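Local structure of electron transfer flavoprotein, alpha subunit (Thermotoga maritima, 7KOE) at residues 49-54 and 67-72; 73-78 and 195-200; 58-63 and 168-173; 5-10 and 39-44. The protein binds flavin-adenine dinucleotide and, as the alpha subunit of an electron transfer flavoprotein, probably passes electrons between redox partners. One frame throughout, in Å; residues are numbered along the deposited sequence.

In the fold
From the N terminus, interaction 4 comes first: it brings 39-44 back beside 5-10 and so closes the loop that carries helix 21-33. Interaction 1 follows in series, joining the start of helix 51-60 to strand 65-69, the next strand of the same parallel sheet. Interaction 3 uses the other end of that helix and crosses interaction 1, since 58-63 lies between 49-54 and 67-72 while 168-173 comes much later. It also touches interaction 4 where D63 meets V41. Interaction 2 opens right after interaction 1, crosses interaction 3 as well, and ties the loop after strand 65-69 to 195-200, far along the chain.

Interaction 1: residues 49-54 and 67-72; sequences GLESVA and YVKNRE
The backbone N-H of L50 bonds to the phenol oxygen of Y67 (165° at the hydrogen); the 2.5 Å from L50 N to Y67 OH is too short for such a bond, so its exact length is doubtful. The tyrosine gets there because its CG stands anti to the backbone N (chi1 176°), which carries the ring from strand 65-69 to the turn before helix 51-60. E51 meets the same ring at its rim: OE2 of the carboxylate lies in the ring plane, 3.4 Å from Y67 CE2, and the carboxylate itself stands at 89° to the ring. K69 lays its aliphatic chain over a face of the tyrosine, with CD of K69 over the ring centre and 3.5 Å above the plane. Its ammonium is near E51, NZ of K69 being 4.5 Å from OE2 of E51, beyond salt-bridge range; its salt bridge is with E185. Apolar packing is modest, the nearest pair being L50 CB and Y67 CE1 at 3.9 Å. L50 occupies the N-cap position, and its carbonyl accepts the first helical bond from A54 N. The contact thus joins helix and returning strand of the beta-alpha-beta unit 40-46, 51-60, 65-69: L45 of the first strand touches both L50 and Y67, while strand 181-185 flanks Y67 and K69.

Interaction 2: residues 73-78 and 195-200; sequences FNTYVN and IEILET
V77 and I195 bring the two backbones nearest, with CA atoms 6.9 Å apart, and the loop 73-78 meets 195-200 through side chains, not as a paired strand. Their side chains slide past each other in opposite directions, CG1 of V77 lying 4.1 Å from CB of I195. V77 has CG1 anti to its nitrogen (chi1 169°), which leaves the other branch, CG2, to pack 4.2 Å from CD1 of I197. That same methyl of I197 is wedged against more polar atoms: the carbonyl O of Y76 is 3.4 Å from I197 CD1, and OG1 of T75 is 3.7 Å from it. I197 reaches this spot with an extended chain, chi2 at 180°. The stretch 195-200 includes the short, weakly bonded strand 196-197, and E196 and I197 pair in an antiparallel ladder with a strand of the neighbouring electron transfer flavoprotein subunit, so the sheet runs on across the interface. The isoleucines that face the loop therefore sit on a segment shared with that partner. V77 occupies the N-cap of helix 78-84, and N78, its first residue, crosses I195 at about a right angle. CD1 of I195 lies against the amide of N78, 3.3 Å from OD1 and 3.5 Å from ND2. The polar end of N78 is engaged too: R176 of the neighbouring subunit donates a hydrogen bond to its OD1, and L155 of that subunit packs on both N78 and I195.

Interaction 3: residues 58-63 and 168-173; sequences IQRGAD and MKELPP
A surface contact, in which R60 at the end of helix 51-60 meets the loop 168-173, forms where the connection between strands 160-163 and 181-185 passes over the helix terminus. NH1 of R60 donates to the carbonyl O of L171 at 2.9 Å, with 155° at the hydrogen, and the acceptor lies close to the guanidinium plane. A bend at chi2 (-73°) folds the side chain toward the loop. P173 covers one face of the guanidinium, its CD 3.5 Å above the plane and toward the rim, while the carboxylate of E170 lies over the opposite face. E170 OE1 is 3.8 Å from R60 NH1, a long salt bridge in which no N-H points at the oxygen. Next to this, the backbones come close at Q59 and P173: CA-H of P173 points at the carbonyl O of Q59, 3.4 Å from CA. G61, with positive phi, takes the chain out of the helix beside L171, whose CB and CD1 lie against the carbonyl O of R60. P173 and the hydrogen bond to L171 probably set the turn of the guanidinium, with E56 a weak, long ion partner of NE, whereas E170 probably adds charge alone.

Interaction 4: residues 5-10 and 39-44; sequences KIIFVL and SEVWGV
I6, F8, W42 and V44 make the tightly packed part of this strand pair. CD1 of I6 sits over a face of the W42 indole, 3.6 Å from the centroid of its five-membered ring in a CH-pi contact, while F8 lies alongside W42 with planes 14° apart but slid so far that the rings barely overlap. V44 CG2 makes a second CH-pi contact, over a face of F8, 4.0 Å from that ring's centroid. NE1 of W42 donates to E40 OE2 at 2.9 Å, approaching from above the carboxylate plane. On the opposite side of the sheet CD1 of I7 approaches CG2 of V41 at 3.8 Å, and A29 of helix 21-33 packs against both residues. Backbone bonds link the strands: I7 N to E40 O (3.1 Å), W42 N to I7 O (2.9 Å) and V44 N to V9 O (2.9 Å). The looser end is at K5 and S39, both partly exposed, where the lysine chain leads away. Neighbouring parallel strands joined through a helix make a beta-alpha-beta unit, at the centre of the seven-stranded parallel sheet of this HUP-clan domain.

Interaction 1: residues 49-54 and 67-72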
loop_
_atom_site.group_PDB
_atom_site.type_symbol
_atom_site.label_atom_id
_atom_site.label_comp_id
_atom_site.label_asym_id
_atom_site.label_seq_id
_atom_site.Cartn_x
_atom_site.Cartn_y
_atom_site.Cartn_z
ATOM N N GLY B 49 62.828 -31.889 10.616
ATOM C CA GLY B 49 63.738 -31.181 9.743
ATOM C C GLY B 49 63.162 -29.919 9.151
ATOM O O GLY B 49 63.476 -29.580 8.008
ATOM N N LEU B 50 62.319 -29.213 9.896
ATOM C CA LEU B 50 61.684 -27.998 9.413
ATOM C C LEU B 50 61.938 -26.845 10.368
ATOM O O LEU B 50 61.064 -26.008 10.608
ATOM C CB LEU B 50 60.189 -28.215 9.211
ATOM C CG LEU B 50 59.821 -29.023 7.969
ATOM C CD1 LEU B 50 58.545 -29.784 8.219
ATOM C CD2 LEU B 50 59.682 -28.128 6.752
ATOM N N GLU B 51 63.144 -26.783 10.935
ATOM C CA GLU B 51 63.538 -25.621 11.719
ATOM C C GLU B 51 63.867 -24.426 10.841
ATOM O O GLU B 51 63.888 -23.295 11.337
ATOM C CB GLU B 51 64.737 -25.958 12.606
ATOM C CG GLU B 51 64.421 -26.907 13.744
ATOM C CD GLU B 51 64.663 -28.355 13.376
ATOM O OE1 GLU B 51 65.053 -28.614 12.218
ATOM O OE2 GLU B 51 64.470 -29.232 14.243
ATOM N N SER B 52 64.110 -24.654 9.546
ATOM C CA SER B 52 64.325 -23.565 8.604
ATOM C C SER B 52 63.052 -22.778 8.330
ATOM O O SER B 52 63.129 -21.671 7.790
ATOM C CB SER B 52 64.877 -24.111 7.288
ATOM O OG SER B 52 64.852 -23.119 6.278
ATOM N N VAL B 53 61.891 -23.329 8.671
ATOM C CA VAL B 53 60.630 -22.623 8.510
ATOM C C VAL B 53 59.936 -22.356 9.843
ATOM O O VAL B 53 59.143 -21.404 9.935
ATOM C CB VAL B 53 59.698 -23.396 7.542
ATOM C CG1 VAL B 53 59.208 -24.701 8.148
ATOM C CG2 VAL B 53 58.561 -22.532 7.006
ATOM N N ALA B 54 60.245 -23.115 10.903
ATOM C CA ALA B 54 59.676 -22.835 12.218
ATOM C C ALA B 54 60.201 -21.524 12.787
ATOM O O ALA B 54 59.487 -20.842 13.529
ATOM C CB ALA B 54 59.970 -23.987 13.176
ATOM N N TYR B 67 56.009 -27.070 17.221
ATOM C CA TYR B 67 56.666 -27.811 16.148
ATOM C C TYR B 67 56.590 -29.292 16.498
ATOM O O TYR B 67 57.476 -29.849 17.143
ATOM C CB TYR B 67 58.091 -27.301 15.963
ATOM C CG TYR B 67 58.968 -28.021 14.954
ATOM C CD1 TYR B 67 58.439 -28.586 13.800
ATOM C CD2 TYR B 67 60.344 -28.062 15.127
ATOM C CE1 TYR B 67 59.253 -29.226 12.881
ATOM C CE2 TYR B 67 61.164 -28.686 14.206
ATOM C CZ TYR B 67 60.611 -29.272 13.090
ATOM O OH TYR B 67 61.424 -29.899 12.176
ATOM N N VAL B 68 55.510 -29.931 16.058
ATOM C CA VAL B 68 55.284 -31.351 16.306
ATOM C C VAL B 68 56.223 -32.159 15.421
ATOM O O VAL B 68 56.347 -31.892 14.221
ATOM C CB VAL B 68 53.813 -31.717 16.050
ATOM C CG1 VAL B 68 53.549 -33.166 16.400
ATOM C CG2 VAL B 68 52.897 -30.805 16.843
ATOM N N LYS B 69 56.888 -33.145 16.012
ATOM C CA LYS B 69 57.971 -33.867 15.363
ATOM C C LYS B 69 57.572 -35.310 15.108
ATOM O O LYS B 69 57.283 -36.050 16.055
ATOM C CB LYS B 69 59.230 -33.831 16.230
ATOM C CG LYS B 69 59.443 -32.518 16.923
ATOM C CD LYS B 69 60.124 -31.558 15.991
ATOM C CE LYS B 69 61.539 -32.007 15.666
ATOM N NZ LYS B 69 62.386 -32.154 16.883
ATOM N N ASN B 70 57.576 -35.704 13.836
ATOM C CA ASN B 70 57.570 -37.108 13.452
ATOM C C ASN B 70 58.089 -37.217 12.025
ATOM O O ASN B 70 57.993 -36.269 11.243
ATOM C CB ASN B 70 56.185 -37.747 13.561
ATOM C CG ASN B 70 56.265 -39.236 13.790
ATOM O OD1 ASN B 70 57.354 -39.802 13.829
ATOM N ND2 ASN B 70 55.117 -39.877 13.960
ATOM N N ARG B 71 58.657 -38.381 11.704
ATOM C CA ARG B 71 59.204 -38.602 10.371
ATOM C C ARG B 71 58.113 -38.857 9.342
ATOM O O ARG B 71 58.296 -38.548 8.159
ATOM C CB ARG B 71 60.198 -39.768 10.402
ATOM C CG ARG B 71 61.069 -39.930 9.157
ATOM C CD ARG B 71 61.732 -38.622 8.737
ATOM N NE ARG B 71 62.503 -38.012 9.817
ATOM C CZ ARG B 71 63.792 -38.240 10.040
ATOM N NH1 ARG B 71 64.470 -39.067 9.257
ATOM N NH2 ARG B 71 64.406 -37.637 11.050
ATOM N N GLU B 72 56.975 -39.396 9.766
ATOM C CA GLU B 72 55.864 -39.666 8.862
ATOM C C GLU B 72 54.916 -38.483 8.709
ATOM O O GLU B 72 53.768 -38.689 8.311
ATOM C CB GLU B 72 55.071 -40.899 9.322
ATOM C CG GLU B 72 55.870 -42.200 9.488
ATOM C CD GLU B 72 56.584 -42.321 10.825
ATOM O OE1 GLU B 72 56.186 -41.625 11.779
ATOM O OE2 GLU B 72 57.546 -43.112 10.919
#

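Interaction 2: residues 73-78 and 195-200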
loop_
_atom_site.group_PDB
_atom_site.type_symbol
_atom_site.label_atom_id
_atom_site.label_comp_id
_atom_site.label_asym_id
_atom_site.label_seq_id
_atom_site.Cartn_x
_atom_site.Cartn_y
_atom_site.Cartn_z
ATOM N N PHE B 73 55.350 -37.262 9.015
ATOM C CA PHE B 73 54.515 -36.083 8.835
ATOM C C PHE B 73 55.007 -35.166 7.725
ATOM O O PHE B 73 54.361 -34.148 7.457
ATOM C CB PHE B 73 54.417 -35.276 10.137
ATOM C CG PHE B 73 53.571 -35.917 11.203
ATOM C CD1 PHE B 73 52.732 -36.978 10.913
ATOM C CD2 PHE B 73 53.610 -35.438 12.501
ATOM C CE1 PHE B 73 51.961 -37.559 11.902
ATOM C CE2 PHE B 73 52.838 -36.011 13.491
ATOM C CZ PHE B 73 52.014 -37.074 13.190
ATOM N N ASN B 74 56.135 -35.484 7.087
ATOM C CA ASN B 74 56.611 -34.654 5.983
ATOM C C ASN B 74 55.750 -34.845 4.745
ATOM O O ASN B 74 55.435 -33.876 4.045
ATOM C CB ASN B 74 58.075 -34.966 5.678
ATOM C CG ASN B 74 58.944 -34.936 6.914
ATOM O OD1 ASN B 74 59.371 -35.975 7.414
ATOM N ND2 ASN B 74 59.213 -33.737 7.416
ATOM N N THR B 75 55.366 -36.084 4.453
ATOM C CA THR B 75 54.326 -36.315 3.469
ATOM C C THR B 75 52.968 -35.973 4.074
ATOM O O THR B 75 52.790 -35.942 5.294
ATOM C CB THR B 75 54.355 -37.766 2.979
ATOM O OG1 THR B 75 53.438 -37.927 1.890
ATOM C CG2 THR B 75 53.993 -38.737 4.098
ATOM N N TYR B 76 52.006 -35.681 3.208
ATOM C CA TYR B 76 50.663 -35.347 3.663
ATOM C C TYR B 76 49.808 -36.605 3.653
ATOM O O TYR B 76 49.466 -37.125 2.587
ATOM C CB TYR B 76 50.027 -34.265 2.799
ATOM C CG TYR B 76 48.578 -34.051 3.159
ATOM C CD1 TYR B 76 48.228 -33.496 4.380
ATOM C CD2 TYR B 76 47.558 -34.426 2.290
ATOM C CE1 TYR B 76 46.908 -33.306 4.723
ATOM C CE2 TYR B 76 46.231 -34.240 2.630
ATOM C CZ TYR B 76 45.917 -33.681 3.847
ATOM O OH TYR B 76 44.604 -33.487 4.193
ATOM N N VAL B 77 49.474 -37.097 4.840
ATOM C CA VAL B 77 48.450 -38.114 5.018
ATOM C C VAL B 77 47.490 -37.560 6.056
ATOM O O VAL B 77 47.878 -37.342 7.211
ATOM C CB VAL B 77 49.023 -39.467 5.458
ATOM C CG1 VAL B 77 47.903 -40.399 5.877
ATOM C CG2 VAL B 77 49.822 -40.091 4.333
ATOM N N ASN B 78 46.244 -37.313 5.644
ATOM C CA ASN B 78 45.238 -36.740 6.530
ATOM C C ASN B 78 44.851 -37.684 7.656
ATOM O O ASN B 78 44.343 -37.230 8.685
ATOM C CB ASN B 78 43.999 -36.380 5.723
ATOM C CG ASN B 78 43.512 -37.535 4.878
ATOM O OD1 ASN B 78 43.985 -37.742 3.763
ATOM N ND2 ASN B 78 42.576 -38.307 5.413
ATOM N N ILE B 195 45.644 -44.988 4.197
ATOM C CA ILE B 195 46.027 -44.215 3.023
ATOM C C ILE B 195 47.489 -44.501 2.710
ATOM O O ILE B 195 48.364 -44.288 3.555
ATOM C CB ILE B 195 45.792 -42.718 3.260
ATOM C CG1 ILE B 195 44.297 -42.439 3.376
ATOM C CG2 ILE B 195 46.429 -41.880 2.168
ATOM C CD1 ILE B 195 43.971 -41.039 3.791
ATOM N N GLU B 196 47.757 -44.987 1.501
ATOM C CA GLU B 196 49.112 -45.299 1.066
ATOM C C GLU B 196 49.363 -44.638 -0.278
ATOM O O GLU B 196 48.839 -45.090 -1.300
ATOM C CB GLU B 196 49.323 -46.810 0.963
ATOM C CG GLU B 196 50.692 -47.202 0.455
ATOM C CD GLU B 196 50.726 -48.617 -0.077
ATOM O OE1 GLU B 196 50.206 -49.522 0.606
ATOM O OE2 GLU B 196 51.276 -48.824 -1.179
ATOM N N ILE B 197 50.172 -43.585 -0.281
ATOM C CA ILE B 197 50.419 -42.808 -1.490
ATOM C C ILE B 197 51.393 -43.570 -2.380
ATOM O O ILE B 197 52.485 -43.945 -1.943
ATOM C CB ILE B 197 50.960 -41.416 -1.145
ATOM C CG1 ILE B 197 49.999 -40.702 -0.195
ATOM C CG2 ILE B 197 51.187 -40.603 -2.405
ATOM C CD1 ILE B 197 50.452 -39.323 0.214
ATOM N N LEU B 198 50.997 -43.808 -3.630
ATOM C CA LEU B 198 51.863 -44.491 -4.585
ATOM C C LEU B 198 52.728 -43.511 -5.368
ATOM O O LEU B 198 53.960 -43.569 -5.302
ATOM C CB LEU B 198 51.035 -45.330 -5.560
ATOM C CG LEU B 198 50.383 -46.599 -5.031
ATOM C CD1 LEU B 198 49.796 -47.398 -6.181
ATOM C CD2 LEU B 198 51.379 -47.431 -4.251
ATOM N N GLU B 199 52.098 -42.609 -6.116
ATOM C CA GLU B 199 52.833 -41.708 -6.990
ATOM C C GLU B 199 52.485 -40.259 -6.692
ATOM O O GLU B 199 51.806 -39.966 -5.706
ATOM C CB GLU B 199 52.540 -42.020 -8.457
ATOM C CG GLU B 199 52.891 -43.435 -8.882
ATOM C CD GLU B 199 52.680 -43.665 -10.364
ATOM O OE1 GLU B 199 52.763 -44.830 -10.803
ATOM O OE2 GLU B 199 52.431 -42.680 -11.090
ATOM N N THR B 200 52.974 -39.348 -7.530
ATOM C CA THR B 200 52.595 -37.939 -7.457
ATOM C C THR B 200 52.656 -37.403 -8.883
ATOM O O THR B 200 53.739 -37.099 -9.392
ATOM C CB THR B 200 53.495 -37.147 -6.517
ATOM O OG1 THR B 200 53.433 -37.708 -5.199
ATOM C CG2 THR B 200 53.044 -35.695 -6.450
#

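Interaction 3: residues 58-63 and 168-173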
loop_
_atom_site.group_PDB
_atom_site.type_symbol
_atom_site.label_atom_id
_atom_site.label_comp_id
_atom_site.label_asym_id
_atom_site.label_seq_id
_atom_site.Cartn_x
_atom_site.Cartn_y
_atom_site.Cartn_z
ATOM N N ILE B 58 58.061 -17.294 13.100
ATOM C CA ILE B 58 58.193 -16.293 14.151
ATOM C C ILE B 58 58.600 -14.948 13.567
ATOM O O ILE B 58 58.212 -13.895 14.085
ATOM C CB ILE B 58 59.190 -16.783 15.214
ATOM C CG1 ILE B 58 58.921 -18.251 15.533
ATOM C CG2 ILE B 58 59.073 -15.962 16.480
ATOM C CD1 ILE B 58 59.813 -18.823 16.599
ATOM N N GLN B 59 59.367 -14.952 12.476
ATOM C CA GLN B 59 59.659 -13.707 11.780
ATOM C C GLN B 59 58.438 -13.150 11.064
ATOM O O GLN B 59 58.359 -11.935 10.855
ATOM C CB GLN B 59 60.796 -13.915 10.783
ATOM C CG GLN B 59 62.096 -14.352 11.422
ATOM C CD GLN B 59 63.174 -14.633 10.402
ATOM O OE1 GLN B 59 63.199 -14.031 9.329
ATOM N NE2 GLN B 59 64.071 -15.555 10.728
ATOM N N ARG B 60 57.482 -14.003 10.690
ATOM C CA ARG B 60 56.263 -13.531 10.048
ATOM C C ARG B 60 55.209 -13.084 11.050
ATOM O O ARG B 60 54.245 -12.421 10.657
ATOM C CB ARG B 60 55.682 -14.617 9.142
ATOM C CG ARG B 60 56.548 -14.955 7.949
ATOM C CD ARG B 60 56.507 -13.867 6.904
ATOM N NE ARG B 60 57.234 -14.253 5.701
ATOM C CZ ARG B 60 57.199 -13.575 4.559
ATOM N NH1 ARG B 60 56.473 -12.472 4.463
ATOM N NH2 ARG B 60 57.891 -14.001 3.513
ATOM N N GLY B 61 55.359 -13.430 12.323
ATOM C CA GLY B 61 54.452 -12.910 13.323
ATOM C C GLY B 61 53.900 -13.940 14.286
ATOM O O GLY B 61 53.044 -13.612 15.109
ATOM N N ALA B 62 54.363 -15.182 14.197
ATOM C CA ALA B 62 53.934 -16.199 15.146
ATOM C C ALA B 62 54.542 -15.902 16.508
ATOM O O ALA B 62 55.759 -15.713 16.620
ATOM C CB ALA B 62 54.340 -17.588 14.668
ATOM N N ASP B 63 53.694 -15.823 17.537
ATOM C CA ASP B 63 54.205 -15.569 18.879
ATOM C C ASP B 63 54.982 -16.769 19.394
ATOM O O ASP B 63 56.129 -16.633 19.832
ATOM C CB ASP B 63 53.061 -15.231 19.833
ATOM C CG ASP B 63 52.376 -13.932 19.478
ATOM O OD1 ASP B 63 52.537 -13.464 18.332
ATOM O OD2 ASP B 63 51.669 -13.379 20.344
ATOM N N MET B 168 43.946 -12.723 2.806
ATOM C CA MET B 168 44.661 -12.037 3.867
ATOM C C MET B 168 45.965 -11.462 3.322
ATOM O O MET B 168 46.346 -11.705 2.178
ATOM C CB MET B 168 44.912 -12.986 5.034
ATOM C CG MET B 168 43.643 -13.627 5.556
ATOM S SD MET B 168 42.279 -12.449 5.605
ATOM C CE MET B 168 40.996 -13.436 6.364
ATOM N N LYS B 169 46.635 -10.658 4.143
ATOM C CA LYS B 169 47.850 -9.976 3.724
ATOM C C LYS B 169 49.010 -10.379 4.623
ATOM O O LYS B 169 48.845 -10.581 5.829
ATOM C CB LYS B 169 47.679 -8.444 3.723
ATOM C CG LYS B 169 47.112 -7.867 2.418
ATOM C CD LYS B 169 45.619 -8.125 2.251
ATOM C CE LYS B 169 45.087 -7.537 0.958
ATOM N NZ LYS B 169 43.675 -7.941 0.713
ATOM N N GLU B 170 50.185 -10.497 4.014
ATOM C CA GLU B 170 51.376 -10.961 4.709
ATOM C C GLU B 170 51.984 -9.863 5.573
ATOM O O GLU B 170 51.891 -8.671 5.267
ATOM C CB GLU B 170 52.428 -11.440 3.709
ATOM C CG GLU B 170 52.451 -12.931 3.466
ATOM C CD GLU B 170 53.381 -13.305 2.330
ATOM O OE1 GLU B 170 53.896 -12.385 1.664
ATOM O OE2 GLU B 170 53.601 -14.514 2.103
ATOM N N LEU B 171 52.613 -10.283 6.660
ATOM C CA LEU B 171 53.541 -9.439 7.393
ATOM C C LEU B 171 54.959 -9.678 6.886
ATOM O O LEU B 171 55.300 -10.800 6.499
ATOM C CB LEU B 171 53.474 -9.736 8.887
ATOM C CG LEU B 171 52.258 -9.214 9.647
ATOM C CD1 LEU B 171 52.266 -9.722 11.078
ATOM C CD2 LEU B 171 52.231 -7.696 9.616
ATOM N N PRO B 172 55.803 -8.646 6.849
ATOM C CA PRO B 172 57.171 -8.844 6.378
ATOM C C PRO B 172 57.986 -9.617 7.400
ATOM O O PRO B 172 57.736 -9.519 8.614
ATOM C CB PRO B 172 57.701 -7.409 6.205
ATOM C CG PRO B 172 56.480 -6.545 6.163
ATOM C CD PRO B 172 55.502 -7.220 7.062
ATOM N N PRO B 173 58.962 -10.419 6.955
ATOM C CA PRO B 173 59.771 -11.199 7.905
ATOM C C PRO B 173 60.717 -10.332 8.722
ATOM O O PRO B 173 61.669 -9.752 8.193
ATOM C CB PRO B 173 60.537 -12.174 7.002
ATOM C CG PRO B 173 60.549 -11.535 5.661
ATOM C CD PRO B 173 59.286 -10.738 5.554
#

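Interaction 4: residues 5-10 and 39-44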
loop_
_atom_site.group_PDB
_atom_site.type_symbol
_atom_site.label_atom_id
_atom_site.label_comp_id
_atom_site.label_asym_id
_atom_site.label_seq_id
_atom_site.Cartn_x
_atom_site.Cartn_y
_atom_site.Cartn_z
ATOM N N LYS B 5 43.195 -18.394 25.882
ATOM C CA LYS B 5 42.865 -17.743 24.611
ATOM C C LYS B 5 44.122 -17.726 23.740
ATOM O O LYS B 5 44.901 -16.772 23.704
ATOM C CB LYS B 5 42.310 -16.344 24.839
ATOM C CG LYS B 5 40.919 -16.338 25.444
ATOM C CD LYS B 5 40.384 -14.927 25.592
ATOM C CE LYS B 5 39.023 -14.931 26.269
ATOM N NZ LYS B 5 37.982 -15.556 25.409
ATOM N N ILE B 6 44.303 -18.831 23.034
ATOM C CA ILE B 6 45.559 -19.187 22.393
ATOM C C ILE B 6 45.226 -19.587 20.957
ATOM O O ILE B 6 44.791 -20.704 20.683
ATOM C CB ILE B 6 46.262 -20.288 23.198
ATOM C CG1 ILE B 6 47.484 -20.877 22.500
ATOM C CG2 ILE B 6 45.286 -21.337 23.775
ATOM C CD1 ILE B 6 48.193 -21.828 23.416
ATOM N N ILE B 7 45.403 -18.668 20.013
ATOM C CA ILE B 7 44.850 -18.911 18.683
ATOM C C ILE B 7 45.886 -19.641 17.831
ATOM O O ILE B 7 47.081 -19.331 17.867
ATOM C CB ILE B 7 44.356 -17.608 18.036
ATOM C CG1 ILE B 7 45.468 -16.584 17.826
ATOM C CG2 ILE B 7 43.311 -16.972 18.936
ATOM C CD1 ILE B 7 44.977 -15.291 17.213
ATOM N N PHE B 8 45.437 -20.668 17.114
ATOM C CA PHE B 8 46.324 -21.539 16.356
ATOM C C PHE B 8 46.307 -21.166 14.882
ATOM O O PHE B 8 45.309 -20.667 14.360
ATOM C CB PHE B 8 45.911 -23.006 16.493
ATOM C CG PHE B 8 46.416 -23.684 17.734
ATOM C CD1 PHE B 8 47.042 -22.972 18.742
ATOM C CD2 PHE B 8 46.259 -25.050 17.886
ATOM C CE1 PHE B 8 47.495 -23.612 19.877
ATOM C CE2 PHE B 8 46.713 -25.696 19.014
ATOM C CZ PHE B 8 47.331 -24.977 20.010
ATOM N N VAL B 9 47.429 -21.416 14.214
ATOM C CA VAL B 9 47.544 -21.305 12.764
ATOM C C VAL B 9 48.360 -22.497 12.292
ATOM O O VAL B 9 49.486 -22.700 12.754
ATOM C CB VAL B 9 48.215 -19.989 12.319
ATOM C CG1 VAL B 9 48.644 -20.072 10.868
ATOM C CG2 VAL B 9 47.294 -18.802 12.510
ATOM N N LEU B 10 47.799 -23.296 11.392
ATOM C CA LEU B 10 48.516 -24.440 10.851
ATOM C C LEU B 10 49.409 -23.987 9.705
ATOM O O LEU B 10 49.019 -23.144 8.893
ATOM C CB LEU B 10 47.541 -25.513 10.367
ATOM C CG LEU B 10 48.012 -26.968 10.299
ATOM C CD1 LEU B 10 46.823 -27.863 10.516
ATOM C CD2 LEU B 10 48.675 -27.319 8.979
ATOM N N SER B 39 45.648 -12.558 24.188
ATOM C CA SER B 39 45.794 -13.663 23.254
ATOM C C SER B 39 47.183 -13.655 22.626
ATOM O O SER B 39 47.910 -12.660 22.670
ATOM C CB SER B 39 44.723 -13.610 22.163
ATOM O OG SER B 39 44.712 -12.338 21.554
ATOM N N GLU B 40 47.539 -14.792 22.027
ATOM C CA GLU B 40 48.835 -14.992 21.392
ATOM C C GLU B 40 48.671 -15.900 20.182
ATOM O O GLU B 40 47.857 -16.826 20.188
ATOM C CB GLU B 40 49.841 -15.595 22.376
ATOM C CG GLU B 40 49.256 -16.710 23.227
ATOM C CD GLU B 40 50.310 -17.504 23.965
ATOM O OE1 GLU B 40 50.155 -17.728 25.183
ATOM O OE2 GLU B 40 51.297 -17.909 23.322
ATOM N N VAL B 41 49.465 -15.640 19.146
ATOM C CA VAL B 41 49.356 -16.352 17.875
ATOM C C VAL B 41 50.365 -17.495 17.887
ATOM O O VAL B 41 51.567 -17.283 17.731
ATOM C CB VAL B 41 49.590 -15.420 16.686
ATOM C CG1 VAL B 41 49.558 -16.197 15.376
ATOM C CG2 VAL B 41 48.572 -14.309 16.688
ATOM N N TRP B 42 49.875 -18.717 18.051
ATOM C CA TRP B 42 50.736 -19.882 17.943
ATOM C C TRP B 42 50.924 -20.266 16.479
ATOM O O TRP B 42 50.384 -19.641 15.564
ATOM C CB TRP B 42 50.155 -21.052 18.729
ATOM C CG TRP B 42 50.629 -21.124 20.130
ATOM C CD1 TRP B 42 50.844 -20.080 20.972
ATOM C CD2 TRP B 42 50.947 -22.309 20.866
ATOM N NE1 TRP B 42 51.275 -20.538 22.190
ATOM C CE2 TRP B 42 51.363 -21.903 22.145
ATOM C CE3 TRP B 42 50.933 -23.671 20.563
ATOM C CZ2 TRP B 42 51.734 -22.811 23.130
ATOM C CZ3 TRP B 42 51.311 -24.571 21.539
ATOM C CH2 TRP B 42 51.707 -24.137 22.806
ATOM N N GLY B 43 51.719 -21.304 16.258
ATOM C CA GLY B 43 51.824 -21.921 14.953
ATOM C C GLY B 43 52.070 -23.406 15.091
ATOM O O GLY B 43 53.041 -23.816 15.731
ATOM N N VAL B 44 51.209 -24.229 14.508
ATOM C CA VAL B 44 51.340 -25.678 14.589
ATOM C C VAL B 44 52.018 -26.165 13.322
ATOM O O VAL B 44 51.589 -25.834 12.212
ATOM C CB VAL B 44 49.976 -26.358 14.785
ATOM C CG1 VAL B 44 50.170 -27.796 15.220
ATOM C CG2 VAL B 44 49.164 -25.603 15.808
#